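ESXA (Geobacillus thermodenitrificans, PDB 3ZBH) is a small helical WXG100 (ESAT-6-like) family protein of unknown function, probably exported by a type VII secretion system. Local coordinates at residues L14-S25 / L72-A83. Sequence-based numbering, arbitrary orientation.
With ACT (acetate ion), chain N; PO4 (phosphate ion), chain J; ACT (acetate ion), chain I.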
# COMPACT_ATOMS: atom_id res chain seq x y z
N LEU B 14 12.58 -5.18 19.05
CA LEU B 14 12.08 -3.84 18.74
C LEU B 14 12.69 -3.26 17.46
O LEU B 14 11.99 -2.64 16.67
CB LEU B 14 12.34 -2.88 19.90
CG LEU B 14 11.18 -2.83 20.93
CD1 LEU B 14 10.88 -4.18 21.53
CD2 LEU B 14 11.50 -1.85 22.06
N ARG B 15 14.00 -3.44 17.29
CA ARG B 15 14.66 -2.97 16.06
C ARG B 15 14.16 -3.70 14.83
O ARG B 15 14.02 -3.11 13.76
CB ARG B 15 16.16 -3.10 16.17
CG ARG B 15 16.73 -2.13 17.18
CD ARG B 15 18.20 -2.35 17.47
NE ARG B 15 18.62 -1.27 18.37
CZ ARG B 15 19.39 -1.43 19.44
NH1 ARG B 15 19.84 -2.64 19.75
NH2 ARG B 15 19.70 -0.38 20.18
N GLY B 16 13.96 -5.01 14.97
CA GLY B 16 13.32 -5.82 13.92
C GLY B 16 11.99 -5.24 13.46
O GLY B 16 11.71 -5.14 12.25
N VAL B 17 11.14 -4.91 14.42
CA VAL B 17 9.84 -4.34 14.11
C VAL B 17 9.98 -2.91 13.56
O VAL B 17 9.25 -2.53 12.64
CB VAL B 17 8.88 -4.41 15.31
CG1 VAL B 17 7.55 -3.79 14.91
CG2 VAL B 17 8.66 -5.88 15.71
N ALA B 18 10.93 -2.15 14.09
CA ALA B 18 11.19 -0.80 13.56
C ALA B 18 11.55 -0.88 12.07
O ALA B 18 11.08 -0.10 11.26
CB ALA B 18 12.32 -0.15 14.32
N ARG B 19 12.39 -1.85 11.72
CA ARG B 19 12.79 -2.01 10.31
C ARG B 19 11.62 -2.36 9.41
O ARG B 19 11.54 -1.88 8.29
CB ARG B 19 13.94 -3.00 10.17
CG ARG B 19 15.31 -2.39 10.53
CD ARG B 19 16.48 -3.28 10.09
NE ARG B 19 16.41 -4.61 10.70
CZ ARG B 19 16.90 -4.92 11.91
NH1 ARG B 19 17.51 -4.00 12.65
NH2 ARG B 19 16.77 -6.15 12.36
N GLN B 20 10.69 -3.16 9.90
CA GLN B 20 9.46 -3.46 9.15
C GLN B 20 8.65 -2.21 8.89
O GLN B 20 8.16 -1.99 7.76
CB GLN B 20 8.58 -4.43 9.91
CG GLN B 20 9.17 -5.81 10.12
CD GLN B 20 8.11 -6.72 10.70
OE1 GLN B 20 7.38 -7.38 9.97
NE2 GLN B 20 7.97 -6.69 12.02
N TYR B 21 8.46 -1.39 9.92
CA TYR B 21 7.76 -0.12 9.72
C TYR B 21 8.44 0.79 8.66
O TYR B 21 7.75 1.38 7.79
CB TYR B 21 7.56 0.60 11.06
CG TYR B 21 6.32 0.08 11.76
CD1 TYR B 21 5.08 0.59 11.45
CD2 TYR B 21 6.40 -0.96 12.70
CE1 TYR B 21 3.93 0.11 12.06
CE2 TYR B 21 5.27 -1.44 13.33
CZ TYR B 21 4.04 -0.89 13.01
OH TYR B 21 2.90 -1.38 13.59
N ASN B 22 9.77 0.89 8.71
CA ASN B 22 10.46 1.71 7.69
C ASN B 22 10.42 1.09 6.31
O ASN B 22 10.25 1.79 5.32
CB ASN B 22 11.90 2.01 8.09
CG ASN B 22 12.00 2.86 9.33
OD1 ASN B 22 12.89 2.64 10.14
ND2 ASN B 22 11.09 3.81 9.50
N VAL B 23 10.54 -0.23 6.24
CA VAL B 23 10.34 -0.92 4.97
C VAL B 23 8.93 -0.66 4.41
O VAL B 23 8.76 -0.34 3.22
CB VAL B 23 10.60 -2.45 5.12
CG1 VAL B 23 10.05 -3.22 3.91
CG2 VAL B 23 12.08 -2.72 5.34
N GLU B 24 7.90 -0.81 5.24
CA GLU B 24 6.55 -0.64 4.72
C GLU B 24 6.28 0.82 4.34
O GLU B 24 5.54 1.07 3.39
CB GLU B 24 5.47 -1.23 5.66
CG GLU B 24 5.57 -2.75 5.91
CD GLU B 24 5.64 -3.63 4.64
OE1 GLU B 24 5.36 -3.17 3.51
OE2 GLU B 24 6.01 -4.81 4.78
N SER B 25 6.90 1.78 5.03
CA SER B 25 6.77 3.16 4.60
C SER B 25 7.30 3.31 3.15
O SER B 25 6.64 3.93 2.32
CB SER B 25 7.52 4.12 5.52
OG SER B 25 7.43 5.43 4.97
N LEU B 72 4.00 5.37 9.50
CA LEU B 72 4.86 4.20 9.60
C LEU B 72 6.29 4.62 9.89
O LEU B 72 6.96 3.98 10.67
CB LEU B 72 4.82 3.36 8.32
CG LEU B 72 3.42 2.80 7.92
CD1 LEU B 72 3.47 2.22 6.51
CD2 LEU B 72 2.81 1.81 8.92
N ASN B 73 6.77 5.69 9.26
CA ASN B 73 8.14 6.18 9.61
C ASN B 73 8.26 6.72 11.04
O ASN B 73 9.30 6.56 11.68
CB ASN B 73 8.57 7.26 8.63
CG ASN B 73 9.12 6.69 7.35
OD1 ASN B 73 9.96 5.77 7.35
ND2 ASN B 73 8.67 7.22 6.25
N GLU B 74 7.23 7.43 11.50
CA GLU B 74 7.24 7.95 12.88
C GLU B 74 7.26 6.79 13.88
O GLU B 74 8.00 6.83 14.86
CB GLU B 74 6.02 8.83 13.15
CG GLU B 74 6.12 10.14 12.39
CD GLU B 74 4.97 11.09 12.61
OE1 GLU B 74 3.81 10.66 12.88
OE2 GLU B 74 5.23 12.30 12.45
N VAL B 75 6.45 5.76 13.62
CA VAL B 75 6.49 4.52 14.44
C VAL B 75 7.87 3.87 14.38
O VAL B 75 8.43 3.48 15.39
CB VAL B 75 5.39 3.51 14.01
CG1 VAL B 75 5.57 2.16 14.75
CG2 VAL B 75 4.00 4.08 14.30
N GLY B 76 8.44 3.77 13.17
CA GLY B 76 9.75 3.17 13.03
C GLY B 76 10.77 3.91 13.86
O GLY B 76 11.61 3.31 14.53
N GLN B 77 10.69 5.24 13.80
CA GLN B 77 11.66 6.04 14.53
C GLN B 77 11.49 5.85 16.06
O GLN B 77 12.49 5.72 16.79
CB GLN B 77 11.54 7.52 14.17
CG GLN B 77 12.52 8.40 14.96
CD GLN B 77 13.96 8.02 14.66
OE1 GLN B 77 14.40 8.15 13.52
NE2 GLN B 77 14.69 7.52 15.66
N GLN B 78 10.26 5.88 16.54
CA GLN B 78 10.01 5.74 18.01
C GLN B 78 10.36 4.34 18.53
O GLN B 78 10.76 4.18 19.69
CB GLN B 78 8.55 6.07 18.34
CG GLN B 78 8.19 7.56 18.25
CD GLN B 78 9.17 8.50 18.98
OE1 GLN B 78 9.35 9.64 18.55
NE2 GLN B 78 9.82 8.03 20.06
N LEU B 79 10.21 3.32 17.69
CA LEU B 79 10.66 1.95 18.02
C LEU B 79 12.17 1.82 18.14
O LEU B 79 12.68 1.14 19.03
CB LEU B 79 10.14 0.93 17.01
CG LEU B 79 8.65 0.58 17.17
CD1 LEU B 79 8.12 -0.16 15.95
CD2 LEU B 79 8.44 -0.25 18.43
N HIS B 80 12.88 2.45 17.23
CA HIS B 80 14.32 2.54 17.37
C HIS B 80 14.69 3.26 18.64
O HIS B 80 15.61 2.83 19.34
CB HIS B 80 14.95 3.25 16.17
CG HIS B 80 15.23 2.32 15.01
ND1 HIS B 80 14.71 2.52 13.80
CD2 HIS B 80 16.01 1.18 14.92
CE1 HIS B 80 15.14 1.56 12.96
NE2 HIS B 80 15.93 0.73 13.65
N ASN B 81 14.01 4.36 18.95
CA ASN B 81 14.30 5.08 20.22
C ASN B 81 14.04 4.18 21.43
O ASN B 81 14.84 4.16 22.37
CB ASN B 81 13.43 6.34 20.37
CG ASN B 81 13.83 7.44 19.43
OD1 ASN B 81 14.86 7.36 18.78
ND2 ASN B 81 12.99 8.45 19.30
N SER B 82 12.92 3.45 21.39
CA SER B 82 12.57 2.57 22.52
C SER B 82 13.55 1.42 22.63
O SER B 82 13.84 0.97 23.70
CB SER B 82 11.15 1.96 22.36
OG SER B 82 10.16 2.89 22.66
N ALA B 83 14.05 0.92 21.51
CA ALA B 83 15.00 -0.17 21.54
C ALA B 83 16.31 0.27 22.23
O ALA B 83 16.87 -0.47 23.03
CB ALA B 83 15.23 -0.73 20.14
C ACT N . 18.84 -0.55 13.07
O ACT N . 19.24 -0.48 14.26
OXT ACT N . 17.87 -1.28 12.74
CH3 ACT N . 19.53 0.26 12.01
P PO4 J . 5.36 -8.90 12.86
O1 PO4 J . 5.73 -7.48 13.24
O2 PO4 J . 4.28 -9.41 13.78
O3 PO4 J . 6.58 -9.76 13.01
O4 PO4 J . 4.83 -8.94 11.44
C ACT I . 0.05 0.80 13.87
O ACT I . -0.98 0.61 14.54
OXT ACT I . 0.62 -0.15 13.27
CH3 ACT I . 0.58 2.21 13.76
O HOH W 1 17.67 1.40 17.85
O HOH W 2 11.17 4.39 5.00
O HOH W 3 11.76 6.09 10.62
O HOH W 4 13.88 4.76 11.97
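Tyr21 turns one ring face to Val75, whose CG1 stands 3.5 Å from the ring centroid and only 4° off the normal. This is a CH-pi contact over the face. Val75 CG1 gets there by lying anti to its own backbone N (chi1 173°). Leu72 CD2 meets the ring near its plane, 3.6 Å from Tyr21 CD1, and Leu79 CD1 comes in obliquely at Tyr21 CD2. Tyr21 is thus a knob among Leu72, Val75, Gly76 and Leu79. Leu79 returns the fit, among Leu14, Val17, Ala18 and Tyr21. The backbones are closest where Gly76 faces Ala18, their CA atoms 4.3 Å apart; a side chain at Gly76 would run into Asn22 ND2. With an alanine in place of Tyr21, the Val75 methyl would probably lose the ring face it rests on, leaving a gap between Leu72 and Leu79.

The two segments belong to the antiparallel helical hairpin of the WXG100 fold, on helices 11-45 and 48-95, and run at 159° to each other. Ser39 of the second subunit packs on Tyr21, and Leu35 of that subunit on Leu72. Tyr21 OH donates to an acetate ion.

The other side is polar and wet. His80 is its inner wall: Ala18 CB sits over the imidazole face, 3.6 Å from the centroid. At the ring edge, NE2 donates to OXT of a second acetate at 2.9 Å, and Arg19 NH1 donates to the same atom. Both acetates probably come from the crystallisation liquor. Asn22 ND2 reaches Asn73 OD1 by a weak bond of 3.1 Å. Water does much of the remaining joining. One molecule links Asn22 ND2 to Asn73 O, another Asn22 OD1 to His80 ND1. A third accepts a hydrogen bond from Arg15 NE and donates one to His80 O, while Arg15 NH2 forms a salt bridge with Glu87.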